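Local coordinates for rusticyanin (Thiobacillus ferrooxidans, PDB 2CAL), which carries electrons from cytochrome c552 to the A-type oxidase as a periplasmic blue copper protein with one bound copper ion, at residues A[75-80]-A[112-117]; A[106-111]-A[120-125]. The protein carries 1 engineered substitution. One frame throughout, in Å; residues are numbered along the deposited sequence. Where two conformers were deposited one is given.

Contact 1. Residues A[75-80]-A[112-117]; sequences FINTNK and PVPKDG
Pro114 sets its ring into the bend made by Asn77, Asn79 and Lys80, where the chain leaves strand 70-77 of the cupredoxin beta-sandwich at its copper end. The ring meets mostly backbone. Its CD comes to 3.3 Å from Asn79 O and its CG to 3.8 Å from Asn77 O, so two carbonyl oxygens lie against the ring; CD, bonded to the proline N, is the more polarised of the two carbons. The same CG lies 3.9 Å from Lys80 CA, while Lys80 CG passes Pro114 CB. Beyond that point the lysine chain runs on extended, away from the contact. An alanine here would lack the CG and CD that fill the bend and would probably leave the two carbonyls and Lys80 CA facing a gap, with the 112-117 backbone freer to turn.

The CB of Asn77 points toward 112-117, and with CG anti to the backbone N (chi1 177°) that CG lies 4.1 Å from Pro112 O, the side chain crossing that of Pro114 at about a right angle. The strand beneath is held by backbone hydrogen bonding of Asn77 with Gly120, and the hydroxyl of Thr78 bonds to Ala43 O. Trp6 lies against Pro112, and Phe119 against Pro114. On the metal side, between nearest atoms, the side chain of Asn79 is about 3 Å from that of the copper ligand His84 and about 6 Å from the copper ion. Between the segments sits one water, donating to Asn77 O and to Pro112 O, both at 2.8 Å.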
ATOM      1  N   PHE A  75       2.227   4.228   4.191  1.00 10.63           N
ATOM      2  CA  PHE A  75       1.515   2.990   4.481  1.00 10.76           C
ATOM      3  C   PHE A  75       1.200   2.895   5.966  1.00 10.66           C
ATOM      4  O   PHE A  75       2.103   3.075   6.793  1.00 11.65           O
ATOM      5  CB  PHE A  75       2.365   1.774   4.045  1.00 10.26           C
ATOM      6  CG  PHE A  75       1.742   0.442   4.453  1.00 10.54           C
ATOM      7  CD1 PHE A  75       0.487   0.050   4.050  1.00 10.31           C
ATOM      8  CD2 PHE A  75       2.455  -0.411   5.292  1.00 11.35           C
ATOM      9  CE1 PHE A  75      -0.076  -1.142   4.429  1.00 11.20           C
ATOM     10  CE2 PHE A  75       1.905  -1.633   5.686  1.00 12.22           C
ATOM     11  CZ  PHE A  75       0.650  -1.982   5.277  1.00 11.64           C
ATOM     12  N   ILE A  76      -0.065   2.672   6.252  1.00 10.95           N
ATOM     13  CA  ILE A  76      -0.618   2.615   7.607  1.00 10.70           C
ATOM     14  C   ILE A  76      -1.246   1.260   7.847  1.00 10.71           C
ATOM     15  O   ILE A  76      -2.053   0.820   7.051  1.00 11.55           O
ATOM     16  CB  ILE A  76      -1.682   3.748   7.790  1.00 11.93           C
ATOM     17  CG1 ILE A  76      -1.195   5.128   7.351  1.00 12.11           C
ATOM     18  CG2 ILE A  76      -2.179   3.734   9.232  1.00 12.91           C
ATOM     19  CD1 ILE A  76      -2.328   6.086   7.095  1.00 15.90           C
ATOM     20  N   ASN A  77      -0.891   0.621   8.954  1.00 11.31           N
ATOM     21  CA  ASN A  77      -1.545  -0.641   9.295  1.00 11.86           C
ATOM     22  C   ASN A  77      -2.622  -0.415  10.353  1.00 11.89           C
ATOM     23  O   ASN A  77      -2.293  -0.247  11.539  1.00 12.38           O
ATOM     24  CB  ASN A  77      -0.542  -1.675   9.811  1.00 11.82           C
ATOM     25  CG  ASN A  77      -1.165  -2.965  10.242  1.00 11.97           C
ATOM     26  OD1 ASN A  77      -0.578  -3.716  11.093  1.00 15.33           O
ATOM     27  ND2 ASN A  77      -2.335  -3.277   9.764  1.00 11.39           N
ATOM     28  N   THR A  78      -3.877  -0.465   9.937  1.00 12.80           N
ATOM     29  CA  THR A  78      -5.004  -0.303  10.846  1.00 13.09           C
ATOM     30  C   THR A  78      -5.628  -1.621  11.298  1.00 15.66           C
ATOM     31  O   THR A  78      -6.639  -1.611  11.991  1.00 18.95           O
ATOM     32  CB  THR A  78      -6.112   0.587  10.181  1.00 13.80           C
ATOM     33  OG1 THR A  78      -6.366   0.171   8.822  1.00 15.98           O
ATOM     34  CG2 THR A  78      -5.586   2.025  10.171  1.00 16.38           C
ATOM     35  N   ASN A  79      -5.082  -2.770  10.932  1.00 13.77           N
ATOM     36  CA  ASN A  79      -5.760  -4.054  11.185  1.00 13.93           C
ATOM     37  C   ASN A  79      -5.269  -4.709  12.456  1.00 13.39           C
ATOM     38  O   ASN A  79      -4.161  -5.201  12.547  1.00 13.60           O
ATOM     39  CB  ASN A  79      -5.544  -4.948   9.969  1.00 15.12           C
ATOM     40  CG  ASN A  79      -6.440  -6.138   9.942  1.00 14.62           C
ATOM     41  OD1 ASN A  79      -7.571  -6.198  10.489  1.00 21.60           O
ATOM     42  ND2 ASN A  79      -5.963  -7.177   9.348  1.00 15.93           N
ATOM     43  N   LYS A  80      -6.148  -4.658  13.482  1.00 16.71           N
ATOM     44  CA  LYS A  80      -5.750  -5.203  14.794  1.00 16.17           C
ATOM     45  C   LYS A  80      -5.403  -6.684  14.710  1.00 16.08           C
ATOM     46  O   LYS A  80      -6.070  -7.437  14.011  1.00 18.50           O
ATOM     47  CB  LYS A  80      -6.846  -4.924  15.809  1.00 19.61           C
ATOM     48  CG  LYS A  80      -6.999  -3.413  16.108  1.00 24.78           C
ATOM     49  CD  LYS A  80      -7.982  -3.080  17.215  1.00 33.27           C
ATOM     50  CE  LYS A  80      -8.073  -1.597  17.560  1.00 43.36           C
ATOM     51  NZ  LYS A  80      -9.328  -1.245  18.319  1.00 52.46           N
ATOM     52  N   PRO A 112       4.393  -2.815  12.632  1.00 14.14           N
ATOM     53  CA  PRO A 112       3.949  -3.049  14.008  1.00 14.50           C
ATOM     54  C   PRO A 112       2.462  -3.382  14.004  1.00 13.21           C
ATOM     55  O   PRO A 112       1.635  -2.815  13.265  1.00 13.95           O
ATOM     56  CB  PRO A 112       4.159  -1.687  14.725  1.00 18.89           C
ATOM     57  CG  PRO A 112       5.132  -0.909  13.860  1.00 17.65           C
ATOM     58  CD  PRO A 112       4.929  -1.447  12.467  1.00 14.67           C
ATOM     59  N   VAL A 113       2.071  -4.280  14.913  1.00 12.79           N
ATOM     60  CA  VAL A 113       0.653  -4.565  15.122  1.00 13.79           C
ATOM     61  C   VAL A 113       0.053  -3.378  15.860  1.00 12.54           C
ATOM     62  O   VAL A 113       0.740  -2.753  16.709  1.00 13.83           O
ATOM     63  CB  VAL A 113       0.524  -5.872  15.918  1.00 15.19           C
ATOM     64  CG1 VAL A 113       1.344  -6.987  15.226  0.56 18.18           C
ATOM     65  CG2 VAL A 113       0.924  -5.787  17.376  0.56 25.25           C
ATOM     66  N   PRO A 114      -1.200  -3.028  15.626  1.00 12.44           N
ATOM     67  CA  PRO A 114      -1.806  -1.902  16.407  1.00 13.71           C
ATOM     68  C   PRO A 114      -1.693  -2.141  17.907  1.00 15.89           C
ATOM     69  O   PRO A 114      -1.885  -3.296  18.361  1.00 17.45           O
ATOM     70  CB  PRO A 114      -3.226  -1.879  15.915  1.00 14.43           C
ATOM     71  CG  PRO A 114      -3.129  -2.382  14.512  1.00 13.92           C
ATOM     72  CD  PRO A 114      -2.122  -3.504  14.591  1.00 12.95           C
ATOM     73  N   LYS A 115      -1.381  -1.136  18.683  1.00 15.92           N
ATOM     74  CA  LYS A 115      -1.166  -1.253  20.130  1.00 18.53           C
ATOM     75  C   LYS A 115      -1.359   0.090  20.795  1.00 17.48           C
ATOM     76  O   LYS A 115      -1.116   1.127  20.216  1.00 17.12           O
ATOM     77  CB  LYS A 115       0.258  -1.729  20.416  1.00 22.24           C
ATOM     78  CG  LYS A 115       0.544  -1.886  21.876  1.00 31.23           C
ATOM     79  CD  LYS A 115       2.019  -2.165  22.085  1.00 39.11           C
ATOM     80  CE  LYS A 115       2.890  -1.133  21.354  1.00 46.15           C
ATOM     81  NZ  LYS A 115       4.195  -0.998  22.082  1.00 55.67           N
ATOM     82  N   ASP A 116      -1.806   0.059  22.038  1.00 20.63           N
ATOM     83  CA  ASP A 116      -1.831   1.252  22.896  1.00 21.48           C
ATOM     84  C   ASP A 116      -2.764   2.336  22.366  1.00 18.50           C
ATOM     85  O   ASP A 116      -2.574   3.487  22.742  1.00 17.60           O
ATOM     86  CB  ASP A 116      -0.425   1.853  23.015  1.00 22.61           C
ATOM     87  CG  ASP A 116       0.558   0.923  23.721  1.00 29.28           C
ATOM     88  OD1 ASP A 116       0.134  -0.014  24.440  1.00 30.87           O
ATOM     89  OD2 ASP A 116       1.790   1.128  23.595  1.00 37.01           O
ATOM     90  N   GLY A 117      -3.731   1.948  21.541  1.00 17.04           N
ATOM     91  CA  GLY A 117      -4.671   2.880  20.945  1.00 18.51           C
ATOM     92  C   GLY A 117      -4.162   3.567  19.682  1.00 17.81           C
ATOM     93  O   GLY A 117      -4.797   4.505  19.238  1.00 22.15           O
TER
HETATM   94  O   HOH W   1      -0.343  -0.805  13.458  1.00 13.66           O

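Contact 2. Residues A[106-111]-A[120-125]; sequences AGTGFS and GYTDFT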
ATOM      1  N   ALA A 106      10.559  -1.614  -4.040  1.00 14.30           N
ATOM      2  CA  ALA A 106      10.386  -0.608  -3.003  1.00 13.79           C
ATOM      3  C   ALA A 106       9.316  -1.167  -2.053  1.00 12.47           C
ATOM      4  O   ALA A 106       8.429  -1.886  -2.480  1.00 13.54           O
ATOM      5  CB  ALA A 106       9.963   0.734  -3.579  1.00 15.76           C
ATOM      6  N   GLY A 107       9.449  -0.828  -0.767  1.00 12.47           N
ATOM      7  CA  GLY A 107       8.411  -1.307   0.135  1.00 12.83           C
ATOM      8  C   GLY A 107       8.894  -1.447   1.568  1.00 12.91           C
ATOM      9  O   GLY A 107      10.013  -1.031   1.870  1.00 14.24           O
ATOM     10  N   THR A 108       8.016  -2.053   2.358  1.00 13.11           N
ATOM     11  CA  THR A 108       8.243  -2.111   3.799  1.00 13.53           C
ATOM     12  C   THR A 108       8.507  -3.541   4.292  1.00 13.41           C
ATOM     13  O   THR A 108       8.174  -4.541   3.637  1.00 14.05           O
ATOM     14  CB  THR A 108       7.006  -1.551   4.541  1.00 13.36           C
ATOM     15  OG1 THR A 108       5.915  -2.505   4.551  1.00 12.28           O
ATOM     16  CG2 THR A 108       6.456  -0.313   3.849  1.00 14.07           C
ATOM     17  N   GLY A 109       9.082  -3.609   5.477  1.00 14.66           N
ATOM     18  CA  GLY A 109       9.025  -4.865   6.231  1.00 14.77           C
ATOM     19  C   GLY A 109       7.607  -4.996   6.777  1.00 13.08           C
ATOM     20  O   GLY A 109       6.613  -4.299   6.465  1.00 12.89           O
ATOM     21  N   PHE A 110       7.502  -5.936   7.729  1.00 14.03           N
ATOM     22  CA  PHE A 110       6.259  -6.156   8.432  1.00 12.42           C
ATOM     23  C   PHE A 110       6.032  -4.970   9.387  1.00 13.33           C
ATOM     24  O   PHE A 110       6.913  -4.505  10.089  1.00 14.99           O
ATOM     25  CB  PHE A 110       6.302  -7.490   9.203  1.00 13.37           C
ATOM     26  CG  PHE A 110       6.358  -8.632   8.207  1.00 12.72           C
ATOM     27  CD1 PHE A 110       5.381  -8.908   7.320  1.00 13.35           C
ATOM     28  CD2 PHE A 110       7.504  -9.454   8.169  1.00 12.95           C
ATOM     29  CE1 PHE A 110       5.420  -9.929   6.380  1.00 13.51           C
ATOM     30  CE2 PHE A 110       7.548 -10.474   7.239  1.00 13.10           C
ATOM     31  CZ  PHE A 110       6.539 -10.748   6.346  1.00 13.19           C
ATOM     32  N   SER A 111       4.791  -4.514   9.401  1.00 12.52           N
ATOM     33  CA  SER A 111       4.454  -3.366  10.256  1.00 12.10           C
ATOM     34  C   SER A 111       4.235  -3.765  11.704  1.00 12.50           C
ATOM     35  O   SER A 111       3.845  -4.914  12.008  1.00 13.33           O
ATOM     36  CB  SER A 111       3.156  -2.734   9.737  1.00 12.80           C
ATOM     37  OG  SER A 111       2.055  -3.622   9.759  1.00 12.91           O
ATOM     38  N   GLY A 120       0.747   1.791  13.590  1.00 12.45           N
ATOM     39  CA  GLY A 120       2.047   2.041  12.958  1.00 12.39           C
ATOM     40  C   GLY A 120       1.901   2.469  11.507  1.00 11.07           C
ATOM     41  O   GLY A 120       1.031   2.029  10.753  1.00 11.61           O
ATOM     42  N   TYR A 121       2.822   3.367  11.101  1.00 11.08           N
ATOM     43  CA  TYR A 121       2.855   3.811   9.703  1.00 11.83           C
ATOM     44  C   TYR A 121       4.314   4.161   9.370  1.00 11.61           C
ATOM     45  O   TYR A 121       5.186   4.378  10.206  1.00 12.26           O
ATOM     46  CB  TYR A 121       1.901   4.978   9.453  1.00 13.06           C
ATOM     47  CG  TYR A 121       2.408   6.290  10.001  1.00 13.57           C
ATOM     48  CD1 TYR A 121       2.255   6.636  11.339  1.00 14.58           C
ATOM     49  CD2 TYR A 121       3.038   7.196   9.163  1.00 16.20           C
ATOM     50  CE1 TYR A 121       2.718   7.853  11.825  1.00 17.83           C
ATOM     51  CE2 TYR A 121       3.500   8.401   9.656  1.00 19.69           C
ATOM     52  CZ  TYR A 121       3.351   8.735  10.977  1.00 18.18           C
ATOM     53  OH  TYR A 121       3.843   9.960  11.381  1.00 25.47           O
ATOM     54  N   THR A 122       4.532   4.246   8.049  1.00 11.86           N
ATOM     55  CA  THR A 122       5.839   4.613   7.490  1.00 12.32           C
ATOM     56  C   THR A 122       5.673   5.301   6.148  1.00 11.54           C
ATOM     57  O   THR A 122       4.601   5.265   5.532  1.00 12.55           O
ATOM     58  CB  THR A 122       6.727   3.362   7.378  1.00 12.43           C
ATOM     59  OG1 THR A 122       8.094   3.790   7.142  1.00 13.99           O
ATOM     60  CG2 THR A 122       6.338   2.424   6.284  1.00 12.79           C
ATOM     61  N   ASP A 123       6.743   5.961   5.752  1.00 12.05           N
ATOM     62  CA  ASP A 123       6.819   6.655   4.470  1.00 12.50           C
ATOM     63  C   ASP A 123       8.043   6.156   3.708  1.00 12.78           C
ATOM     64  O   ASP A 123       9.115   6.039   4.291  1.00 13.97           O
ATOM     65  CB  ASP A 123       6.915   8.152   4.695  1.00 14.54           C
ATOM     66  CG  ASP A 123       5.587   8.794   5.009  1.00 17.51           C
ATOM     67  OD1 ASP A 123       4.872   9.150   4.025  1.00 21.36           O
ATOM     68  OD2 ASP A 123       5.328   8.926   6.210  1.00 21.46           O
ATOM     69  N   PHE A 124       7.879   5.954   2.417  1.00 11.95           N
ATOM     70  CA  PHE A 124       9.060   5.689   1.558  1.00 12.58           C
ATOM     71  C   PHE A 124       8.850   6.394   0.196  1.00 12.36           C
ATOM     72  O   PHE A 124       7.710   6.694  -0.160  1.00 13.95           O
ATOM     73  CB  PHE A 124       9.336   4.216   1.414  1.00 14.11           C
ATOM     74  CG  PHE A 124       8.319   3.391   0.689  1.00 13.05           C
ATOM     75  CD1 PHE A 124       8.335   3.256  -0.680  1.00 13.69           C
ATOM     76  CD2 PHE A 124       7.312   2.722   1.377  1.00 14.95           C
ATOM     77  CE1 PHE A 124       7.375   2.488  -1.327  1.00 13.28           C
ATOM     78  CE2 PHE A 124       6.363   1.969   0.724  1.00 14.68           C
ATOM     79  CZ  PHE A 124       6.364   1.836  -0.645  1.00 14.73           C
ATOM     80  N   THR A 125       9.954   6.593  -0.492  1.00 13.05           N
ATOM     81  CA  THR A 125       9.890   7.184  -1.836  1.00 13.86           C
ATOM     82  C   THR A 125      10.248   6.150  -2.874  1.00 13.03           C
ATOM     83  O   THR A 125      10.951   5.160  -2.619  1.00 14.53           O
ATOM     84  CB  THR A 125      10.830   8.375  -1.889  0.73 14.22           C
ATOM     85  OG1 THR A 125      10.511   9.221  -3.012  0.73 16.29           O
ATOM     86  CG2 THR A 125      12.286   8.000  -2.149  0.73 20.52           C
TER
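From Gly107 beside Phe124 (CA to CA 7.2 Å) to Thr108 beside Thr122 (CA to CA 8.0 Å), residues 106-111 run antiparallel to strand 120-125, too far off for a backbone ladder. Side chains fill the interval, in the interior of the cupredoxin sandwich where the chain, having turned a corner at Ala106, runs alongside strand 119-126. Phe124 carries most of the packing. Its CG stands between the backbone N and the carbonyl carbon (chi1 66°), which lifts the ring toward residues 106-108. Gly107 CA sits over one face in a CH-pi contact, 4.1 Å from the ring centroid and 21° off the normal, offset toward the rim. The backbone angles of Gly107 suit glycine, since a side chain there would collide with Ala106 O. Two methyl groups approach the ring obliquely: Ala106 CB is 3.9 Å from Phe124 CE1, and Thr108 CG2 is 3.9 Å from Phe124 CE2. That threonine methyl also meets Thr122 CG2 at 3.7 Å, where the two side chains lie side by side, pointing opposite ways. The hydroxyls bond away from this interface: Thr122 OG1 bonds to Thr5 O and Asp3 OD2, and Phe86 N pairs with Thr108 OG1. The latter hydroxyl also donates to Gly109 O at 2.7 Å, on a lone pair in the carbonyl plane, with a C=O...donor angle of 138°.

Strand 70-77 delivers residues 75-80 first; the chain then passes the copper ligand His84 and strands 87-89 and 104-105 before 112-117 returns to close the long loop of contact 1. Contact 2 closes a much shorter one, from 106-111 through 112-117 into strand 119-126. Because 112-117 falls between the segments of contact 2, the two contacts cross along the chain. They meet in the sheet, where strands 70-77 and 119-126 are antiparallel neighbours: Phe75 N probably bonds to Thr122 O at 2.9 Å, and Ile76 CG1 packs on Tyr121 CB at 3.7 Å. Contact 2 packs the start of connection 106-117 against strand 119-126, contact 1 its later part against the end of strand 70-77 and the turn beyond.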